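Local atomic coordinates of TAU class glutathione s-transferase (Mangifera indica, PDB entry 5KEJ), a protein that probably catalyses the conjugation of reduced glutathione to electrophilic compounds, as a tau-class glutathione transferase, and here carries S-hexylglutathione in its glutathione site. Residues D5-G10 and D30-E35; L9-S14 and K53-L58; Y16-R21 and V206-E211; K47-H52 and P64-L69. All coordinates share one frame; numbering follows the deposited sequence.

Contact 1. Residues D5-G10 and D30-E35; sequences DVKLLG and DYELLE
Leu8 is held to strand 32-35 through both of its backbone polar atoms, giving to Glu32 and accepting from Leu34. The bond from Leu8 N to Glu32 O is short at 2.6 Å and enters almost in line with the carbonyl, at 173°. Leu34 N reaches Leu8 O at 2.8 Å. The outer bonds are Glu32 N to Val6 O, in the carbonyl plane, and Gly10 N to Leu34 O at 2.9 Å, where the donor is tilted out of the Leu34 carbonyl plane. Bridging alternate residues of each strand in this way is the parallel pattern, and CA-H...O contacts such as Lys7 CA to Glu32 O at 3.2 Å fill in between.

Apolar packing occupies both faces of the pair. Leu9 and Leu34 cross obliquely, with Leu9 CD2 3.5 Å from Leu34 CD1, over helix 43-48. On the other face, toward helix 15-26, the Leu8 side chain runs alongside the Tyr31 ring, its CB 4.0 Å from Tyr31 CD2. Val6 CG1 meets Tyr31 CB at the start of the pair.

Charged chains also lie abreast: Lys7 and Glu32 point the same way, and the lysine chain lies along the glutamate so that both its CG and its CE come near OE1. Glu32 OE1 rests 3.4 Å from Lys7 CG, while Lys7 NZ stays 4.6 Å from Glu32 OE1, too far for a salt bridge. The strands of this beta-alpha-beta unit are thus joined by main-chain bonds and apolar packing, to which the lysine-glutamate pair could add only a loose electrostatic attraction.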
# COMPACT_ATOMS: atom_id res chain seq x y z
N ASP A 5 -18.66 1.32 -20.85
CA ASP A 5 -18.48 1.89 -19.53
C ASP A 5 -17.09 1.73 -18.92
O ASP A 5 -16.80 2.36 -17.90
CB ASP A 5 -19.52 1.29 -18.58
CG ASP A 5 -19.55 -0.23 -18.65
OD1 ASP A 5 -19.24 -0.75 -19.74
OD2 ASP A 5 -19.88 -0.89 -17.63
N VAL A 6 -16.23 0.89 -19.50
CA VAL A 6 -14.97 0.60 -18.83
C VAL A 6 -13.78 0.74 -19.75
O VAL A 6 -13.66 0.05 -20.76
CB VAL A 6 -14.93 -0.83 -18.24
CG1 VAL A 6 -13.60 -1.05 -17.50
CG2 VAL A 6 -16.10 -1.07 -17.30
N LYS A 7 -12.88 1.66 -19.38
CA LYS A 7 -11.64 1.86 -20.10
C LYS A 7 -10.45 1.58 -19.18
O LYS A 7 -10.46 1.95 -18.00
CB LYS A 7 -11.57 3.28 -20.65
CG LYS A 7 -12.58 3.53 -21.75
CD LYS A 7 -13.18 4.93 -21.68
CE LYS A 7 -14.35 5.05 -22.67
NZ LYS A 7 -14.96 6.41 -22.68
N LEU A 8 -9.42 0.94 -19.73
CA LEU A 8 -8.20 0.76 -18.98
C LEU A 8 -7.09 1.54 -19.66
O LEU A 8 -6.83 1.35 -20.85
CB LEU A 8 -7.85 -0.73 -18.86
CG LEU A 8 -6.62 -1.05 -18.00
CD1 LEU A 8 -6.82 -0.62 -16.57
CD2 LEU A 8 -6.34 -2.55 -18.07
N LEU A 9 -6.43 2.42 -18.92
CA LEU A 9 -5.27 3.11 -19.46
C LEU A 9 -4.05 2.25 -19.14
O LEU A 9 -3.75 2.00 -17.97
CB LEU A 9 -5.12 4.52 -18.88
CG LEU A 9 -6.34 5.43 -18.97
CD1 LEU A 9 -5.99 6.90 -18.64
CD2 LEU A 9 -7.00 5.31 -20.34
N GLY A 10 -3.36 1.78 -20.18
CA GLY A 10 -2.36 0.76 -19.97
C GLY A 10 -1.17 0.84 -20.88
O GLY A 10 -0.97 1.81 -21.59
N ASP A 30 -15.89 -6.90 -20.10
CA ASP A 30 -15.36 -6.37 -21.34
C ASP A 30 -14.92 -4.93 -21.09
O ASP A 30 -15.50 -4.24 -20.25
CB ASP A 30 -16.39 -6.44 -22.47
CG ASP A 30 -15.76 -6.32 -23.84
OD1 ASP A 30 -14.54 -6.61 -23.95
OD2 ASP A 30 -16.48 -5.94 -24.79
N TYR A 31 -13.89 -4.50 -21.81
CA TYR A 31 -13.32 -3.18 -21.58
C TYR A 31 -12.53 -2.67 -22.76
O TYR A 31 -12.13 -3.44 -23.65
CB TYR A 31 -12.42 -3.19 -20.33
CG TYR A 31 -11.15 -4.02 -20.44
CD1 TYR A 31 -11.14 -5.38 -20.12
CD2 TYR A 31 -9.96 -3.44 -20.83
CE1 TYR A 31 -9.97 -6.13 -20.20
CE2 TYR A 31 -8.78 -4.18 -20.90
CZ TYR A 31 -8.80 -5.52 -20.59
OH TYR A 31 -7.63 -6.25 -20.67
N GLU A 32 -12.29 -1.37 -22.77
CA GLU A 32 -11.48 -0.76 -23.79
C GLU A 32 -10.06 -0.49 -23.24
O GLU A 32 -9.89 0.06 -22.14
CB GLU A 32 -12.16 0.52 -24.27
CG GLU A 32 -11.47 1.21 -25.42
CD GLU A 32 -12.14 2.54 -25.80
OE1 GLU A 32 -13.08 2.97 -25.10
OE2 GLU A 32 -11.72 3.13 -26.82
N LEU A 33 -9.05 -0.92 -23.99
CA LEU A 33 -7.65 -0.77 -23.60
C LEU A 33 -6.92 0.35 -24.35
O LEU A 33 -6.62 0.22 -25.54
CB LEU A 33 -6.91 -2.08 -23.81
CG LEU A 33 -5.40 -2.02 -23.56
CD1 LEU A 33 -5.07 -1.73 -22.08
CD2 LEU A 33 -4.76 -3.32 -24.02
N LEU A 34 -6.64 1.45 -23.66
CA LEU A 34 -5.96 2.60 -24.27
C LEU A 34 -4.49 2.60 -23.89
O LEU A 34 -4.13 2.84 -22.73
CB LEU A 34 -6.63 3.89 -23.82
CG LEU A 34 -8.11 3.98 -24.20
CD1 LEU A 34 -8.83 5.00 -23.35
CD2 LEU A 34 -8.26 4.34 -25.67
N GLU A 35 -3.62 2.36 -24.87
CA GLU A 35 -2.20 2.14 -24.59
C GLU A 35 -1.34 3.40 -24.63
O GLU A 35 -1.39 4.15 -25.61
CB GLU A 35 -1.63 1.11 -25.56
CG GLU A 35 -2.24 -0.28 -25.44
CD GLU A 35 -1.29 -1.28 -24.79
OE1 GLU A 35 -0.07 -1.02 -24.73
OE2 GLU A 35 -1.78 -2.34 -24.34

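Contact 2. Residues L9-S14 and K53-L58; sequences LGAWPS and KKIPVL. With GTX (S-hexylglutathione), chain C.
The cis-proline loop of the thioredoxin-like domain runs here into strand 57-60, which pairs antiparallel with the end of strand 6-10. Leu9 and Val57 form a hydrogen-bonded pair: Leu9 N gives a straight 2.8 Å bond to Val57 O, and the return bond from Val57 N to Leu9 O is weak at 3.3 Å. Leu9 O also receives a CA-H...O contact from Pro56 CA. The side chains of Leu9 and Val57 lie side by side, Leu9 CD1 4.0 Å from Val57 CB.

Ile55 fills the angle between the loop and the turn beyond the strand. Its CG1 stands between backbone N and carbonyl carbon (chi1 50°), which carries CD1 to 3.6 Å from Ala11 CB, while CG2 packs on Leu9 O. From Ala11 a type I turn leads to Ser14, whose OG caps Val17 N at the start of helix 15-26. The same OG lies beside the thioether SG2 of S-hexylglutathione, at a spacing too short to be taken literally; its position is consistent with the active-site serine of tau-class enzymes.

The Ile55-Pro56 peptide is cis, and Ile55 O accepts the cysteinyl amide N2 of the ligand at 3.0 Å. This cis peptide, with strand pairing and isoleucine packing beside it, is consistent with a fixed main-chain acceptor for glutathione's peptide backbone.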
# COMPACT_ATOMS: atom_id res chain seq x y z
N LEU A 9 -6.43 2.42 -18.92
CA LEU A 9 -5.27 3.11 -19.46
C LEU A 9 -4.05 2.25 -19.14
O LEU A 9 -3.75 2.00 -17.97
CB LEU A 9 -5.12 4.52 -18.88
CG LEU A 9 -6.34 5.43 -18.97
CD1 LEU A 9 -5.99 6.90 -18.64
CD2 LEU A 9 -7.00 5.31 -20.34
N GLY A 10 -3.36 1.78 -20.18
CA GLY A 10 -2.36 0.76 -19.97
C GLY A 10 -1.17 0.84 -20.88
O GLY A 10 -0.97 1.81 -21.59
N ALA A 11 -0.36 -0.21 -20.81
CA ALA A 11 0.81 -0.40 -21.65
C ALA A 11 1.17 -1.87 -21.52
O ALA A 11 1.41 -2.34 -20.41
CB ALA A 11 1.96 0.48 -21.22
N TRP A 12 1.20 -2.59 -22.64
CA TRP A 12 1.34 -4.05 -22.59
C TRP A 12 2.55 -4.58 -21.76
O TRP A 12 2.43 -5.65 -21.18
CB TRP A 12 1.39 -4.63 -24.02
CG TRP A 12 2.62 -4.27 -24.77
CD1 TRP A 12 2.82 -3.16 -25.53
CD2 TRP A 12 3.85 -5.00 -24.80
NE1 TRP A 12 4.10 -3.15 -26.04
CE2 TRP A 12 4.75 -4.28 -25.61
CE3 TRP A 12 4.28 -6.21 -24.23
CZ2 TRP A 12 6.05 -4.71 -25.86
CZ3 TRP A 12 5.58 -6.64 -24.48
CH2 TRP A 12 6.45 -5.89 -25.29
N PRO A 13 3.69 -3.85 -21.68
CA PRO A 13 4.77 -4.45 -20.89
C PRO A 13 4.66 -4.28 -19.37
O PRO A 13 5.48 -4.83 -18.64
CB PRO A 13 6.03 -3.71 -21.38
CG PRO A 13 5.60 -2.76 -22.44
CD PRO A 13 4.14 -2.57 -22.28
N SER A 14 3.67 -3.51 -18.91
CA SER A 14 3.60 -3.13 -17.50
C SER A 14 2.97 -4.21 -16.61
O SER A 14 1.79 -4.54 -16.78
CB SER A 14 2.81 -1.84 -17.35
OG SER A 14 2.64 -1.52 -15.98
N LYS A 53 0.10 10.69 -12.54
CA LYS A 53 0.25 10.47 -13.98
C LYS A 53 0.86 9.09 -14.29
O LYS A 53 1.72 8.97 -15.15
CB LYS A 53 1.09 11.58 -14.61
CG LYS A 53 0.55 13.00 -14.29
CD LYS A 53 1.46 14.08 -14.83
CE LYS A 53 1.97 14.99 -13.72
NZ LYS A 53 2.84 14.29 -12.70
N LYS A 54 0.38 8.06 -13.59
CA LYS A 54 0.84 6.69 -13.83
C LYS A 54 -0.27 5.78 -14.34
O LYS A 54 -1.46 6.04 -14.14
CB LYS A 54 1.44 6.10 -12.56
CG LYS A 54 2.64 6.83 -11.99
CD LYS A 54 3.09 6.18 -10.68
CE LYS A 54 4.17 6.99 -9.98
NZ LYS A 54 4.38 6.44 -8.61
N ILE A 55 0.13 4.69 -14.98
CA ILE A 55 -0.80 3.63 -15.35
C ILE A 55 -0.53 2.45 -14.42
O ILE A 55 0.57 2.32 -13.92
CB ILE A 55 -0.62 3.23 -16.83
CG1 ILE A 55 0.87 2.98 -17.09
CG2 ILE A 55 -1.17 4.34 -17.73
CD1 ILE A 55 1.23 2.80 -18.52
N PRO A 56 -1.53 1.57 -14.20
CA PRO A 56 -2.87 1.60 -14.81
C PRO A 56 -3.79 2.64 -14.19
O PRO A 56 -3.60 3.12 -13.07
CB PRO A 56 -3.41 0.20 -14.51
CG PRO A 56 -2.79 -0.11 -13.14
CD PRO A 56 -1.39 0.48 -13.22
N VAL A 57 -4.79 3.01 -14.97
CA VAL A 57 -5.91 3.79 -14.49
C VAL A 57 -7.15 3.11 -15.03
O VAL A 57 -7.24 2.84 -16.24
CB VAL A 57 -5.84 5.25 -14.97
CG1 VAL A 57 -7.15 5.99 -14.66
CG2 VAL A 57 -4.65 5.93 -14.34
N LEU A 58 -8.10 2.81 -14.14
CA LEU A 58 -9.38 2.26 -14.57
C LEU A 58 -10.40 3.40 -14.66
O LEU A 58 -10.55 4.17 -13.72
CB LEU A 58 -9.89 1.17 -13.59
CG LEU A 58 -11.09 0.36 -14.13
CD1 LEU A 58 -10.62 -0.72 -15.09
CD2 LEU A 58 -11.97 -0.24 -13.02
N1 GTX C . 2.09 2.39 -7.83
CA1 GTX C . 1.55 2.14 -9.17
C1 GTX C . 0.58 1.01 -9.08
O11 GTX C . -0.45 1.11 -9.67
O12 GTX C . 0.83 0.03 -8.41
CB1 GTX C . 2.67 1.84 -10.15
CG1 GTX C . 2.54 2.65 -11.42
CD1 GTX C . 3.71 2.46 -12.33
OE1 GTX C . 4.80 2.63 -11.93
N2 GTX C . 3.50 2.08 -13.57
CA2 GTX C . 4.55 2.08 -14.56
C2 GTX C . 4.57 3.36 -15.31
O2 GTX C . 5.15 3.44 -16.36
CB2 GTX C . 4.39 0.97 -15.59
SG2 GTX C . 5.04 -0.61 -15.15
C1S GTX C . 6.56 -0.28 -14.36
C2S GTX C . 7.61 -1.33 -14.71
C3S GTX C . 8.41 -0.95 -15.95
C4S GTX C . 7.86 -1.59 -17.22
C5S GTX C . 6.98 -0.67 -18.06
C6S GTX C . 7.43 0.76 -18.04
N3 GTX C . 3.90 4.34 -14.77
CA3 GTX C . 3.92 5.65 -15.32
C3 GTX C . 5.08 6.37 -14.72
O31 GTX C . 5.12 7.62 -14.76
O32 GTX C . 5.95 5.66 -14.20

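Contact 3. Residues Y16-R21 and V206-E211; sequences YVMRAR and VMPETE. With GTX (S-hexylglutathione), chain C.
Arg21 NE is hydrogen-bonded to Tyr31 OH, and the guanidinium held by it offers one flat face to Val206. Val206 CG1 sits over the centre of that group, 3.6 Å from Arg21 CZ, as the two side chains slide past each other in opposite directions. The bend of the arginine at its third torsion (chi3 69°) sets its end across the valine. No hydrogen bond links the two segments, and the rest of their contact is apolar.

Met18 carries that remainder. With CG anti to the backbone N (chi1 -168°), its chain leaves the helix, bends at its last torsion and touches three consecutive residues in turn: Met18 CG meets Val206 CG2 at 3.9 Å, Met18 SD lies 3.6 Å from Met207 CE, and the terminal methyl Met18 CE reaches Pro208 CD at 3.8 Å.

On another part of helix 15-26, Tyr16 has CB1 of S-hexylglutathione over one ring face and the ligand sulfur SG2 at its edge. The contact thus sets Val206 to Pro208, in the linker before helix 210-219, against one side of helix 15-26, whose Val17 and Ala20 pack on Leu8 of strand 6-10; Met207 also meets Leu167 of helix 167-177.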
# COMPACT_ATOMS: atom_id res chain seq x y z
N TYR A 16 2.10 -3.84 -13.53
CA TYR A 16 1.02 -3.18 -12.79
C TYR A 16 -0.27 -3.12 -13.57
O TYR A 16 -1.35 -3.34 -13.01
CB TYR A 16 1.47 -1.77 -12.38
CG TYR A 16 2.60 -1.86 -11.41
CD1 TYR A 16 2.37 -2.31 -10.12
CD2 TYR A 16 3.91 -1.54 -11.77
CE1 TYR A 16 3.41 -2.44 -9.21
CE2 TYR A 16 4.96 -1.66 -10.87
CZ TYR A 16 4.69 -2.11 -9.58
OH TYR A 16 5.69 -2.24 -8.65
N VAL A 17 -0.17 -2.82 -14.86
CA VAL A 17 -1.34 -2.82 -15.72
C VAL A 17 -1.87 -4.25 -15.88
O VAL A 17 -3.09 -4.48 -15.94
CB VAL A 17 -1.03 -2.20 -17.10
CG1 VAL A 17 -2.22 -2.36 -18.02
CG2 VAL A 17 -0.65 -0.73 -16.95
N MET A 18 -0.96 -5.22 -15.92
CA MET A 18 -1.37 -6.62 -16.10
C MET A 18 -2.25 -7.08 -14.94
O MET A 18 -3.16 -7.90 -15.13
CB MET A 18 -0.17 -7.55 -16.24
CG MET A 18 -0.62 -8.92 -16.72
SD MET A 18 0.56 -10.23 -16.39
CE MET A 18 2.04 -9.48 -17.06
N ARG A 19 -2.03 -6.53 -13.75
CA ARG A 19 -2.90 -6.80 -12.60
C ARG A 19 -4.35 -6.46 -12.87
O ARG A 19 -5.25 -7.20 -12.47
CB ARG A 19 -2.45 -6.02 -11.37
CG ARG A 19 -1.20 -6.53 -10.71
CD ARG A 19 -0.74 -5.60 -9.60
NE ARG A 19 0.35 -6.22 -8.84
CZ ARG A 19 1.07 -5.60 -7.91
NH1 ARG A 19 2.02 -6.27 -7.26
NH2 ARG A 19 0.83 -4.32 -7.62
N ALA A 20 -4.58 -5.31 -13.51
CA ALA A 20 -5.95 -4.86 -13.78
C ALA A 20 -6.64 -5.71 -14.85
O ALA A 20 -7.79 -6.12 -14.67
CB ALA A 20 -5.96 -3.38 -14.18
N ARG A 21 -5.96 -5.96 -15.96
CA ARG A 21 -6.51 -6.78 -17.04
C ARG A 21 -6.86 -8.19 -16.59
O ARG A 21 -7.91 -8.70 -16.96
CB ARG A 21 -5.52 -6.89 -18.20
CG ARG A 21 -4.94 -5.58 -18.67
CD ARG A 21 -4.03 -5.81 -19.86
NE ARG A 21 -4.77 -6.22 -21.06
CZ ARG A 21 -4.19 -6.56 -22.20
NH1 ARG A 21 -2.87 -6.53 -22.30
NH2 ARG A 21 -4.92 -6.92 -23.24
N VAL A 206 -2.86 -12.08 -21.70
CA VAL A 206 -2.35 -10.75 -21.34
C VAL A 206 -0.96 -10.83 -20.75
O VAL A 206 -0.34 -9.82 -20.44
CB VAL A 206 -3.29 -10.00 -20.35
CG1 VAL A 206 -4.73 -9.92 -20.90
CG2 VAL A 206 -3.26 -10.65 -18.99
N MET A 207 -0.47 -12.05 -20.58
CA MET A 207 0.91 -12.27 -20.14
C MET A 207 1.80 -12.33 -21.37
O MET A 207 1.67 -13.25 -22.17
CB MET A 207 1.00 -13.55 -19.32
CG MET A 207 2.41 -14.07 -19.15
SD MET A 207 3.31 -13.15 -17.90
CE MET A 207 2.24 -13.39 -16.48
N PRO A 208 2.68 -11.34 -21.54
CA PRO A 208 3.53 -11.26 -22.75
C PRO A 208 4.60 -12.33 -22.82
O PRO A 208 5.14 -12.73 -21.79
CB PRO A 208 4.18 -9.86 -22.63
CG PRO A 208 4.14 -9.56 -21.17
CD PRO A 208 2.85 -10.15 -20.68
N GLU A 209 4.90 -12.80 -24.04
CA GLU A 209 6.03 -13.70 -24.26
C GLU A 209 7.29 -13.05 -23.72
O GLU A 209 7.49 -11.85 -23.90
CB GLU A 209 6.22 -14.02 -25.75
CG GLU A 209 4.94 -14.04 -26.56
CD GLU A 209 4.27 -15.41 -26.55
OE1 GLU A 209 4.89 -16.37 -26.06
OE2 GLU A 209 3.12 -15.50 -27.04
N THR A 210 8.13 -13.85 -23.07
CA THR A 210 9.36 -13.37 -22.48
C THR A 210 10.29 -12.78 -23.54
O THR A 210 11.10 -11.88 -23.27
CB THR A 210 10.06 -14.51 -21.74
OG1 THR A 210 9.12 -15.11 -20.85
CG2 THR A 210 11.25 -14.00 -20.95
N GLU A 211 10.15 -13.28 -24.76
CA GLU A 211 10.99 -12.86 -25.87
C GLU A 211 10.70 -11.41 -26.26
O GLU A 211 11.62 -10.59 -26.33
CB GLU A 211 10.79 -13.82 -27.06
CG GLU A 211 10.35 -15.23 -26.66
CD GLU A 211 11.49 -16.07 -26.07
OE1 GLU A 211 12.67 -15.71 -26.27
OE2 GLU A 211 11.21 -17.10 -25.41
N1 GTX C . 2.09 2.39 -7.83
CA1 GTX C . 1.55 2.14 -9.17
C1 GTX C . 0.58 1.01 -9.08
O11 GTX C . -0.45 1.11 -9.67
O12 GTX C . 0.83 0.03 -8.41
CB1 GTX C . 2.67 1.84 -10.15
CG1 GTX C . 2.54 2.65 -11.42
CD1 GTX C . 3.71 2.46 -12.33
OE1 GTX C . 4.80 2.63 -11.93
N2 GTX C . 3.50 2.08 -13.57
CA2 GTX C . 4.55 2.08 -14.56
C2 GTX C . 4.57 3.36 -15.31
O2 GTX C . 5.15 3.44 -16.36
CB2 GTX C . 4.39 0.97 -15.59
SG2 GTX C . 5.04 -0.61 -15.15
C1S GTX C . 6.56 -0.28 -14.36
C2S GTX C . 7.61 -1.33 -14.71
C3S GTX C . 8.41 -0.95 -15.95
C4S GTX C . 7.86 -1.59 -17.22
C5S GTX C . 6.98 -0.67 -18.06
C6S GTX C . 7.43 0.76 -18.04
N3 GTX C . 3.90 4.34 -14.77
CA3 GTX C . 3.92 5.65 -15.32
C3 GTX C . 5.08 6.37 -14.72
O31 GTX C . 5.12 7.62 -14.76
O32 GTX C . 5.95 5.66 -14.20

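Contact 4. Residues K47-H52 and P64-L69; sequences KSNPVH and PICESL. With GTX (S-hexylglutathione), chain C.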
# COMPACT_ATOMS: atom_id res chain seq x y z
N LYS A 47 -5.64 13.94 -17.41
CA LYS A 47 -6.95 14.26 -16.85
C LYS A 47 -7.37 13.31 -15.71
O LYS A 47 -7.81 13.75 -14.64
CB LYS A 47 -7.99 14.24 -17.97
CG LYS A 47 -9.32 14.84 -17.61
CD LYS A 47 -10.37 14.66 -18.73
CE LYS A 47 -10.11 15.45 -20.00
NZ LYS A 47 -11.20 15.15 -20.98
N SER A 48 -7.21 12.01 -15.94
CA SER A 48 -7.65 10.97 -15.00
C SER A 48 -6.73 10.72 -13.80
O SER A 48 -7.18 10.36 -12.71
CB SER A 48 -7.81 9.65 -15.75
OG SER A 48 -8.49 9.90 -16.96
N ASN A 49 -5.43 10.90 -14.00
CA ASN A 49 -4.50 10.70 -12.88
C ASN A 49 -3.56 11.89 -12.76
O ASN A 49 -2.39 11.78 -13.08
CB ASN A 49 -3.70 9.40 -13.07
CG ASN A 49 -2.93 9.00 -11.82
OD1 ASN A 49 -3.05 9.64 -10.78
ND2 ASN A 49 -2.13 7.94 -11.92
N PRO A 50 -4.10 13.06 -12.35
CA PRO A 50 -3.27 14.28 -12.31
C PRO A 50 -2.21 14.22 -11.22
O PRO A 50 -1.14 14.82 -11.35
CB PRO A 50 -4.30 15.40 -12.03
CG PRO A 50 -5.49 14.71 -11.41
CD PRO A 50 -5.52 13.32 -12.03
N VAL A 51 -2.49 13.46 -10.17
CA VAL A 51 -1.58 13.36 -9.03
C VAL A 51 -0.29 12.60 -9.35
O VAL A 51 0.80 13.09 -9.06
CB VAL A 51 -2.27 12.67 -7.84
CG1 VAL A 51 -1.26 12.37 -6.72
CG2 VAL A 51 -3.44 13.52 -7.34
N HIS A 52 -0.43 11.41 -9.93
CA HIS A 52 0.73 10.56 -10.20
C HIS A 52 1.10 10.51 -11.68
O HIS A 52 2.26 10.29 -12.01
CB HIS A 52 0.48 9.13 -9.73
CG HIS A 52 0.36 8.99 -8.25
ND1 HIS A 52 1.35 9.40 -7.37
CD2 HIS A 52 -0.62 8.44 -7.49
CE1 HIS A 52 0.97 9.12 -6.14
NE2 HIS A 52 -0.21 8.54 -6.17
N PRO A 64 -12.39 7.87 -12.74
CA PRO A 64 -11.08 7.20 -12.73
C PRO A 64 -10.74 6.56 -11.37
O PRO A 64 -11.07 7.14 -10.33
CB PRO A 64 -10.11 8.34 -13.06
CG PRO A 64 -10.79 9.57 -12.53
CD PRO A 64 -12.26 9.34 -12.67
N ILE A 65 -10.14 5.37 -11.41
CA ILE A 65 -9.53 4.71 -10.25
C ILE A 65 -8.06 4.47 -10.58
O ILE A 65 -7.76 3.88 -11.62
CB ILE A 65 -10.19 3.35 -9.88
CG1 ILE A 65 -11.71 3.46 -9.70
CG2 ILE A 65 -9.57 2.81 -8.58
CD1 ILE A 65 -12.51 3.48 -11.02
N CYS A 66 -7.17 4.91 -9.69
CA CYS A 66 -5.71 4.79 -9.86
C CYS A 66 -5.08 3.86 -8.82
O CYS A 66 -5.66 3.65 -7.77
CB CYS A 66 -5.06 6.17 -9.76
SG CYS A 66 -5.84 7.36 -10.88
N GLU A 67 -3.86 3.38 -9.11
CA GLU A 67 -3.09 2.44 -8.29
C GLU A 67 -3.61 1.00 -8.45
O GLU A 67 -4.76 0.70 -8.12
CB GLU A 67 -3.07 2.85 -6.80
CG GLU A 67 -2.40 4.20 -6.54
CD GLU A 67 -0.87 4.15 -6.68
OE1 GLU A 67 -0.30 5.01 -7.39
OE2 GLU A 67 -0.24 3.24 -6.08
N SER A 68 -2.74 0.13 -8.96
CA SER A 68 -3.10 -1.21 -9.40
C SER A 68 -3.84 -2.05 -8.36
O SER A 68 -4.86 -2.66 -8.69
CB SER A 68 -1.85 -1.96 -9.86
OG SER A 68 -0.86 -2.01 -8.84
N LEU A 69 -3.36 -2.06 -7.13
CA LEU A 69 -4.01 -2.85 -6.08
C LEU A 69 -5.33 -2.22 -5.61
O LEU A 69 -6.27 -2.92 -5.20
CB LEU A 69 -3.06 -3.05 -4.90
CG LEU A 69 -1.77 -3.82 -5.21
CD1 LEU A 69 -0.96 -3.99 -3.94
CD2 LEU A 69 -2.08 -5.18 -5.83
N1 GTX C . 2.09 2.39 -7.83
CA1 GTX C . 1.55 2.14 -9.17
C1 GTX C . 0.58 1.01 -9.08
O11 GTX C . -0.45 1.11 -9.67
O12 GTX C . 0.83 0.03 -8.41
CB1 GTX C . 2.67 1.84 -10.15
CG1 GTX C . 2.54 2.65 -11.42
CD1 GTX C . 3.71 2.46 -12.33
OE1 GTX C . 4.80 2.63 -11.93
N2 GTX C . 3.50 2.08 -13.57
CA2 GTX C . 4.55 2.08 -14.56
C2 GTX C . 4.57 3.36 -15.31
O2 GTX C . 5.15 3.44 -16.36
CB2 GTX C . 4.39 0.97 -15.59
SG2 GTX C . 5.04 -0.61 -15.15
C1S GTX C . 6.56 -0.28 -14.36
C2S GTX C . 7.61 -1.33 -14.71
C3S GTX C . 8.41 -0.95 -15.95
C4S GTX C . 7.86 -1.59 -17.22
C5S GTX C . 6.98 -0.67 -18.06
C6S GTX C . 7.43 0.76 -18.04
N3 GTX C . 3.90 4.34 -14.77
CA3 GTX C . 3.92 5.65 -15.32
C3 GTX C . 5.08 6.37 -14.72
O31 GTX C . 5.12 7.62 -14.76
O32 GTX C . 5.95 5.66 -14.20
O HOH W 1 -1.45 6.05 -9.85
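Ser48, at the end of helix 43-48, packs its CB 3.8 Å from Pro64 CB on the edge strand 63-66, and its carbonyl O also rests against that proline ring. Its hydroxyl turns back to Leu44 O within the helix.

Asn49, the first residue to leave the helix, extends CG anti to its own N (chi1 -168°) and brings the amide onto Cys66, with Asn49 CG 3.5 Å from Cys66 SG. Both ends of the amide are engaged. Asn49 OD1 accepts His52 N, three residues on, at 3.3 Å, an Asx motif in which the donor lies 59° out of the carbonyl plane. ND2 bonds to Lys54 O and to a water that it meets at 2.9 Å; the water donates in turn to Glu67 OE1.

Glu67 and Ser68 form the glutamate-serine pair that receives the gamma-glutamyl end of glutathione in this family, Glu67 being the N-cap residue of helix 68-78. Glu67 OE2 accepts N1 of S-hexylglutathione at 3.0 Å. The gamma-glutamyl carboxylate of the ligand is gripped by Ser68, whose N gives to O11 (2.6 Å) and whose OG gives to O12 (2.7 Å), next to the helix N terminus, which would favour the negative charge.

His52 closes the segment, crossing Glu67 at about a right angle. Its CD2 lies 3.4 Å from Glu67 OE1, ring and carboxylate planes are 57° apart, and Phe98 of the second subunit meets the ring.

In the fold
From the N terminus, contact 1 closes the beta-alpha-beta loop around helix 15-26 and forms one edge of the sheet. Contact 2 starts from the same strand, 6-10, and closes a longer loop, adding strand 57-60 on its other side. Contact 4 follows contact 1 in series and crosses contact 2, since 47-52 precedes the cis-proline loop and 64-69 follows it; it ties helix 43-48 to the outer strand and the start of helix 68-78. Contact 3 crosses contacts 1 and 2, spans contact 4 entirely, and returns the C-terminal helical part to helix 15-26. Contacts 2, 3 and 4 all reach the bound S-hexylglutathione.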